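Local coordinates for sporozoite surface protein 2 (Plasmodium vivax, PDB 4HQN) that probably mediates attachment of the malaria sporozoite to host surfaces during gliding and invasion, through a metal-binding von Willebrand factor A domain and a thrombospondin repeat, at residues F65-T70 / Y100-M105; L24-G29 / M132-P137. The protein carries 4 engineered substitutions. One frame throughout, in Å; residues are numbered along the deposited sequence.

Interaction 1 of 2, residues F65-T70 / Y100-M105. Engineered in segment 65-70: Ser67 (natural residue Asn). Engineered in segment 100-105: Ser104 (natural residue Asn). With MN (manganese (II) ion), chain E.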
ATOM      1  N   PHE A  65       2.962  18.035   5.779  1.00 31.40           N
ATOM      2  CA  PHE A  65       4.297  18.573   5.568  1.00 30.53           C
ATOM      3  C   PHE A  65       4.311  20.072   5.320  1.00 36.05           C
ATOM      4  O   PHE A  65       3.576  20.599   4.478  1.00 32.45           O
ATOM      5  CB  PHE A  65       5.077  17.808   4.486  1.00 31.17           C
ATOM      6  CG  PHE A  65       4.493  17.908   3.101  1.00 26.63           C
ATOM      7  CD1 PHE A  65       3.553  16.986   2.661  1.00 30.56           C
ATOM      8  CD2 PHE A  65       4.903  18.906   2.235  1.00 24.46           C
ATOM      9  CE1 PHE A  65       3.020  17.063   1.369  1.00 30.40           C
ATOM     10  CE2 PHE A  65       4.388  18.991   0.936  1.00 24.67           C
ATOM     11  CZ  PHE A  65       3.438  18.064   0.508  1.00 27.95           C
ATOM     12  N   GLY A  66       5.145  20.742   6.109  1.00 28.47           N
ATOM     13  CA  GLY A  66       5.367  22.169   6.009  1.00 29.53           C
ATOM     14  C   GLY A  66       6.857  22.368   6.194  1.00 32.41           C
ATOM     15  O   GLY A  66       7.657  21.718   5.524  1.00 33.30           O
ATOM     16  N   SER A  67       7.248  23.255   7.094  1.00 35.05           N
ATOM     17  CA  SER A  67       8.666  23.410   7.396  1.00 32.87           C
ATOM     18  C   SER A  67       9.167  22.076   7.928  1.00 32.73           C
ATOM     19  O   SER A  67      10.290  21.680   7.672  1.00 32.81           O
ATOM     20  CB  SER A  67       8.883  24.492   8.451  1.00 28.26           C
ATOM     21  OG  SER A  67       8.469  25.750   7.972  1.00 35.84           O
ATOM     22  N   TYR A  68       8.323  21.398   8.698  1.00 41.07           N
ATOM     23  CA  TYR A  68       8.636  20.058   9.168  1.00 32.27           C
ATOM     24  C   TYR A  68       7.642  19.099   8.546  1.00 27.09           C
ATOM     25  O   TYR A  68       6.623  19.519   7.966  1.00 29.92           O
ATOM     26  CB  TYR A  68       8.503  19.973  10.688  1.00 35.18           C
ATOM     27  CG  TYR A  68       9.319  20.957  11.499  1.00 33.37           C
ATOM     28  CD1 TYR A  68      10.477  21.542  10.989  1.00 32.37           C
ATOM     29  CD2 TYR A  68       8.938  21.281  12.811  1.00 32.14           C
ATOM     30  CE1 TYR A  68      11.229  22.445  11.758  1.00 33.15           C
ATOM     31  CE2 TYR A  68       9.676  22.174  13.584  1.00 33.09           C
ATOM     32  CZ  TYR A  68      10.815  22.755  13.053  1.00 40.64           C
ATOM     33  OH  TYR A  68      11.535  23.638  13.832  1.00 36.72           O
ATOM     34  N   THR A  69       7.908  17.809   8.671  1.00 26.33           N
ATOM     35  CA  THR A  69       6.878  16.835   8.356  1.00 33.77           C
ATOM     36  C   THR A  69       6.307  16.338   9.666  1.00 31.87           C
ATOM     37  O   THR A  69       7.043  16.170  10.648  1.00 30.54           O
ATOM     38  CB  THR A  69       7.413  15.619   7.579  1.00 38.85           C
ATOM     39  OG1 THR A  69       8.371  14.916   8.384  1.00 41.46           O
ATOM     40  CG2 THR A  69       8.042  16.062   6.256  1.00 28.02           C
ATOM     41  N   THR A  70       5.001  16.094   9.669  1.00 29.02           N
ATOM     42  CA  THR A  70       4.314  15.658  10.874  1.00 31.13           C
ATOM     43  C   THR A  70       3.480  14.429  10.568  1.00 32.47           C
ATOM     44  O   THR A  70       2.554  14.468   9.750  1.00 31.02           O
ATOM     45  CB  THR A  70       3.419  16.775  11.458  1.00 30.40           C
ATOM     46  OG1 THR A  70       4.193  17.982  11.595  1.00 32.42           O
ATOM     47  CG2 THR A  70       2.848  16.362  12.824  1.00 24.54           C
ATOM     48  N   TYR A 100       1.638  27.230   7.324  1.00 40.67           N
ATOM     49  CA  TYR A 100       2.709  28.188   7.423  1.00 38.62           C
ATOM     50  C   TYR A 100       4.007  27.501   6.989  1.00 37.54           C
ATOM     51  O   TYR A 100       4.089  26.278   6.931  1.00 35.12           O
ATOM     52  CB  TYR A 100       2.844  28.692   8.868  1.00 35.90           C
ATOM     53  CG  TYR A 100       3.592  27.703   9.715  1.00 45.86           C
ATOM     54  CD1 TYR A 100       2.963  26.541  10.178  1.00 36.08           C
ATOM     55  CD2 TYR A 100       4.944  27.897  10.020  1.00 41.31           C
ATOM     56  CE1 TYR A 100       3.655  25.598  10.940  1.00 41.79           C
ATOM     57  CE2 TYR A 100       5.650  26.956  10.770  1.00 45.68           C
ATOM     58  CZ  TYR A 100       5.000  25.810  11.226  1.00 54.51           C
ATOM     59  OH  TYR A 100       5.694  24.882  11.970  1.00 57.64           O
ATOM     60  N   GLY A 101       5.026  28.297   6.700  1.00 35.16           N
ATOM     61  CA  GLY A 101       6.367  27.768   6.543  1.00 37.33           C
ATOM     62  C   GLY A 101       6.691  27.236   5.159  1.00 34.88           C
ATOM     63  O   GLY A 101       5.986  27.491   4.176  1.00 26.91           O
ATOM     64  N   THR A 102       7.785  26.491   5.093  1.00 35.11           N
ATOM     65  CA  THR A 102       8.286  25.990   3.826  1.00 34.02           C
ATOM     66  C   THR A 102       7.620  24.644   3.533  1.00 39.45           C
ATOM     67  O   THR A 102       6.619  24.299   4.167  1.00 34.41           O
ATOM     68  CB  THR A 102       9.845  25.946   3.810  1.00 34.94           C
ATOM     69  OG1 THR A 102      10.333  25.282   4.980  1.00 33.25           O
ATOM     70  CG2 THR A 102      10.427  27.371   3.789  1.00 30.07           C
ATOM     71  N   THR A 103       8.153  23.887   2.582  1.00 32.22           N
ATOM     72  CA  THR A 103       7.395  22.805   1.984  1.00 28.39           C
ATOM     73  C   THR A 103       8.239  21.536   1.847  1.00 38.74           C
ATOM     74  O   THR A 103       8.820  21.281   0.781  1.00 36.38           O
ATOM     75  CB  THR A 103       6.869  23.247   0.600  1.00 32.15           C
ATOM     76  OG1 THR A 103       6.310  24.568   0.695  1.00 30.95           O
ATOM     77  CG2 THR A 103       5.802  22.266   0.062  1.00 29.99           C
ATOM     78  N   SER A 104       8.308  20.756   2.932  1.00 30.66           N
ATOM     79  CA  SER A 104       9.150  19.548   2.998  1.00 34.42           C
ATOM     80  C   SER A 104       8.592  18.369   2.221  1.00 33.20           C
ATOM     81  O   SER A 104       8.381  17.292   2.795  1.00 29.21           O
ATOM     82  CB  SER A 104       9.304  19.086   4.443  1.00 32.12           C
ATOM     83  OG  SER A 104      10.196  19.904   5.154  1.00 43.95           O
ATOM     84  N   MET A 105       8.366  18.559   0.927  1.00 33.65           N
ATOM     85  CA  MET A 105       7.749  17.525   0.109  1.00 32.51           C
ATOM     86  C   MET A 105       8.642  16.288  -0.026  1.00 33.24           C
ATOM     87  O   MET A 105       8.160  15.163   0.076  1.00 37.22           O
ATOM     88  CB  MET A 105       7.379  18.071  -1.264  1.00 34.33           C
ATOM     89  CG  MET A 105       6.604  17.085  -2.113  1.00 32.49           C
ATOM     90  SD  MET A 105       6.331  17.675  -3.800  1.00 36.18           S
ATOM     91  CE  MET A 105       5.244  19.048  -3.440  1.00 24.95           C
TER
HETATM   92 MN    MN E 301       4.543  25.655  -0.067  1.00 31.42          MN
HETATM   93  O   HOH W   1      11.454  22.993   5.156  1.00 38.13           O
HETATM   94  O   HOH W   2      11.622  26.875   7.002  1.00 57.95           O
HETATM   95  O   HOH W   3       5.928  22.095  10.384  1.00 37.33           O
HETATM   96  O   HOH W   4       5.168  27.235   1.240  1.00 31.19           O
HETATM   97  O   HOH W   5       3.696  24.137  -1.406  1.00 25.29           O
HETATM   98  O   HOH W   6       5.874  26.415  -1.588  1.00 33.70           O
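Gly66 and Ser67 meet the loop at Thr102 and Ser104 mainly through polar contacts. The backbone carbonyl of Gly66 takes the N-H of Ser104, with Ser104 N 2.8 Å from Gly66 O and tilted 23° from the carbonyl plane. The engineered hydroxyl of Ser104 lies within reach of two carbonyls: its OG is 3.1 Å from both Gly66 O and Ser67 O. Ser67, the other engineered serine, puts its OG beside its own backbone N (chi1 -64°), which points it at the loop, and it accepts the N-H of Thr102, with Ser67 OG to Thr102 N at 3.1 Å.

Water continues this polar network. Water 1 donates to Ser67 O and sits 2.6 Å from Thr102 OG1, while water 3 joins Tyr68 N to Tyr100 OH.

The loop leads from helix 83-96 to helix 105-118 and supplies one corner of the metal ion-dependent adhesion site (MIDAS) of this von Willebrand A domain. Thr103 OG1 binds manganese at 2.2 Å, and Ser28 OG, Ser30 OG and three waters complete the six ligands. Thr103 N donates to the side-chain oxygen of Asn138, a residue that also packs on Thr102 and Ser104.

The threonine's other branch turns to the apolar side. Thr103 CG2 touches the edge of the Phe65 ring in its plane, 3.7 Å from CE2. Met105 presents its CA in an off-centre CH-pi contact, 4.2 Å from the Phe65 ring centroid and 30° off the normal, and its CB also packs on CE2. Farther along, Thr69 CG2 lies 3.7 Å from Ser104 CB. The Phe65 ring also packs on Leu24 and Leu131 of the central strands.

Interaction 2 of 2, residues L24-G29 / M132-P137. With MN (manganese (II) ion), chain E.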
ATOM      1  N   LEU A  24      -0.242  12.328   1.838  1.00 35.68           N
ATOM      2  CA  LEU A  24       0.741  13.376   2.139  1.00 33.47           C
ATOM      3  C   LEU A  24       0.124  14.722   1.821  1.00 26.94           C
ATOM      4  O   LEU A  24      -0.139  15.046   0.659  1.00 27.71           O
ATOM      5  CB  LEU A  24       2.030  13.188   1.324  1.00 23.71           C
ATOM      6  CG  LEU A  24       2.557  11.758   1.293  1.00 28.47           C
ATOM      7  CD1 LEU A  24       3.870  11.683   0.505  1.00 22.13           C
ATOM      8  CD2 LEU A  24       2.721  11.184   2.704  1.00 23.31           C
ATOM      9  N   VAL A  25      -0.128  15.491   2.873  1.00 29.64           N
ATOM     10  CA  VAL A  25      -0.859  16.730   2.746  1.00 28.26           C
ATOM     11  C   VAL A  25       0.060  17.942   2.936  1.00 28.99           C
ATOM     12  O   VAL A  25       0.707  18.103   3.986  1.00 29.20           O
ATOM     13  CB  VAL A  25      -1.995  16.795   3.792  1.00 28.30           C
ATOM     14  CG1 VAL A  25      -2.813  18.073   3.609  1.00 21.94           C
ATOM     15  CG2 VAL A  25      -2.858  15.548   3.708  1.00 26.83           C
ATOM     16  N   ASP A  26       0.108  18.791   1.917  1.00 24.99           N
ATOM     17  CA  ASP A  26       0.891  20.030   1.970  1.00 20.86           C
ATOM     18  C   ASP A  26       0.275  20.990   2.993  1.00 30.03           C
ATOM     19  O   ASP A  26      -0.829  21.473   2.787  1.00 33.24           O
ATOM     20  CB  ASP A  26       0.875  20.693   0.584  1.00 24.52           C
ATOM     21  CG  ASP A  26       1.893  21.822   0.448  1.00 27.75           C
ATOM     22  OD1 ASP A  26       2.194  22.497   1.456  1.00 34.98           O
ATOM     23  OD2 ASP A  26       2.390  22.021  -0.684  1.00 35.58           O
ATOM     24  N   GLY A  27       0.976  21.264   4.089  1.00 34.02           N
ATOM     25  CA  GLY A  27       0.486  22.219   5.064  1.00 31.73           C
ATOM     26  C   GLY A  27       1.282  23.523   5.133  1.00 32.37           C
ATOM     27  O   GLY A  27       1.287  24.204   6.164  1.00 32.88           O
ATOM     28  N   SER A  28       1.928  23.883   4.029  1.00 34.22           N
ATOM     29  CA  SER A  28       2.876  25.003   4.018  1.00 35.36           C
ATOM     30  C   SER A  28       2.207  26.354   3.769  1.00 32.45           C
ATOM     31  O   SER A  28       1.058  26.418   3.329  1.00 32.59           O
ATOM     32  CB  SER A  28       3.958  24.770   2.954  1.00 28.78           C
ATOM     33  OG  SER A  28       3.410  24.830   1.654  1.00 31.20           O
ATOM     34  N   GLY A  29       2.944  27.432   4.025  1.00 35.78           N
ATOM     35  CA  GLY A  29       2.397  28.778   3.925  1.00 31.12           C
ATOM     36  C   GLY A  29       1.905  29.149   2.542  1.00 34.48           C
ATOM     37  O   GLY A  29       1.047  30.010   2.404  1.00 42.07           O
ATOM     38  N   MET A 132      -0.993  15.568  -1.950  1.00 27.18           N
ATOM     39  CA  MET A 132      -1.904  16.701  -2.047  1.00 30.62           C
ATOM     40  C   MET A 132      -1.074  17.966  -1.832  1.00 31.50           C
ATOM     41  O   MET A 132      -0.619  18.222  -0.720  1.00 36.03           O
ATOM     42  CB  MET A 132      -2.983  16.544  -0.960  1.00 33.86           C
ATOM     43  CG  MET A 132      -4.238  17.345  -1.143  1.00 45.71           C
ATOM     44  SD  MET A 132      -5.538  16.870   0.040  1.00 48.46           S
ATOM     45  CE  MET A 132      -5.693  15.151  -0.345  1.00 45.55           C
ATOM     46  N   THR A 133      -0.868  18.743  -2.895  1.00 30.08           N
ATOM     47  CA  THR A 133       0.087  19.854  -2.866  1.00 25.82           C
ATOM     48  C   THR A 133      -0.218  20.931  -3.916  1.00 32.30           C
ATOM     49  O   THR A 133      -0.972  20.672  -4.860  1.00 29.85           O
ATOM     50  CB  THR A 133       1.537  19.348  -3.059  1.00 32.13           C
ATOM     51  OG1 THR A 133       2.425  20.465  -3.094  1.00 43.36           O
ATOM     52  CG2 THR A 133       1.673  18.591  -4.356  1.00 27.48           C
ATOM     53  N   ASP A 134       0.326  22.142  -3.737  1.00 30.92           N
ATOM     54  CA  ASP A 134       0.278  23.146  -4.811  1.00 37.62           C
ATOM     55  C   ASP A 134       1.437  22.961  -5.805  1.00 38.63           C
ATOM     56  O   ASP A 134       1.518  23.639  -6.834  1.00 37.87           O
ATOM     57  CB  ASP A 134       0.257  24.579  -4.273  1.00 33.50           C
ATOM     58  CG  ASP A 134       1.495  24.929  -3.456  1.00 31.23           C
ATOM     59  OD1 ASP A 134       2.444  24.121  -3.392  1.00 33.60           O
ATOM     60  OD2 ASP A 134       1.502  26.017  -2.852  1.00 36.20           O
ATOM     61  N   GLY A 135       2.333  22.040  -5.475  1.00 37.49           N
ATOM     62  CA  GLY A 135       3.373  21.636  -6.396  1.00 36.17           C
ATOM     63  C   GLY A 135       4.531  22.612  -6.428  1.00 36.97           C
ATOM     64  O   GLY A 135       5.157  22.803  -7.465  1.00 39.16           O
ATOM     65  N   VAL A 136       4.809  23.226  -5.286  1.00 32.60           N
ATOM     66  CA  VAL A 136       5.911  24.165  -5.151  1.00 33.50           C
ATOM     67  C   VAL A 136       6.723  23.735  -3.950  1.00 31.40           C
ATOM     68  O   VAL A 136       6.599  24.290  -2.875  1.00 28.83           O
ATOM     69  CB  VAL A 136       5.415  25.605  -4.952  1.00 30.18           C
ATOM     70  CG1 VAL A 136       6.603  26.581  -4.806  1.00 31.66           C
ATOM     71  CG2 VAL A 136       4.570  26.015  -6.144  1.00 32.73           C
ATOM     72  N   PRO A 137       7.555  22.713  -4.135  1.00 32.84           N
ATOM     73  CA  PRO A 137       8.267  22.123  -3.008  1.00 25.79           C
ATOM     74  C   PRO A 137       9.526  22.911  -2.700  1.00 26.93           C
ATOM     75  O   PRO A 137       9.891  23.792  -3.474  1.00 28.45           O
ATOM     76  CB  PRO A 137       8.621  20.739  -3.540  1.00 29.72           C
ATOM     77  CG  PRO A 137       8.839  20.976  -5.011  1.00 34.36           C
ATOM     78  CD  PRO A 137       7.813  22.001  -5.398  1.00 29.57           C
TER
HETATM   79 MN    MN E 301       4.543  25.655  -0.067  1.00 31.42          MN
HETATM   80  O   HOH W   6       5.874  26.415  -1.588  1.00 33.70           O
HETATM   81  O   HOH W   5       3.696  24.137  -1.406  1.00 25.29           O
HETATM   82  O   HOH W   4       5.168  27.235   1.240  1.00 31.19           O
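The carboxylates of Asp26 and Asp134 stand almost perpendicular, their planes 82° apart, with Asp26 OD2 3.4 Å from Asp134 OD1. Two acids this close would repel, and the nearby manganese and the donors around them probably offset that. Three bonds grip the Asp26 group. Its OD1 receives Ser28 OG on the syn lone pair at 2.6 Å, and Ser28 N, 2.9 Å away, meets the same OD1 nearly head-on, closing an Asx turn. On the other oxygen, Thr133 OG1 gives its proton to the anti lone pair of OD2 at 2.9 Å. The side chain reaches across to Thr133 because CG runs anti to the backbone N (chi1 -168°). Asp134 is met differently: Val136 N approaches its OD1 from above the carboxylate plane, 42° out of it, while OD2 is hydrogen-bonded to Ser30 OG, another ligand of the metal.

Asp26 and Ser28 begin the DxSxS motif of the MIDAS, and Asp134 is its aspartate from the loop after strand 126-133, at the C-terminal ends of parallel strands in the Rossmann-like sheet. With its proton directed to Asp26, Ser28 OG turns to manganese, binding it at 2.2 Å. The two aspartates stay in the second shell, beside metal-bound water 5.

Behind the site the strands pair through two backbone bonds. Met132 N donates to Leu24 O at 2.8 Å and Asp26 N to Met132 O at 2.8 Å. Val25 and Met132 project to one face, where Leu44 of helix 33-49 packs on both. Thr133 OG1 has a second role, accepting Gly135 N in an ST turn; just beyond, the Val136 carbonyl receives a proton from metal-bound water 6.

Both interactions reach one manganese ion, with centres about 8 Å apart. Interaction 2 is wholly buried: two central parallel strands joined by regular backbone bonds, ending in second-shell carboxylates. Interaction 1 is only partly buried, with loop and turn meeting through hydroxyls, waters and backbone carbonyls, and with the buried Phe65 ring packed against Thr103 and Met105. Strand 58-65 ties them together, since Phe65 N lies 2.9 Å from Val25 O and Phe65 O 2.7 Å from Gly27 N, probable hydrogen bonds. Met105 CE also packs on Thr133 OG1. Each contact gives one hydroxyl to the metal, and waters 4, 5 and 6 belong to both.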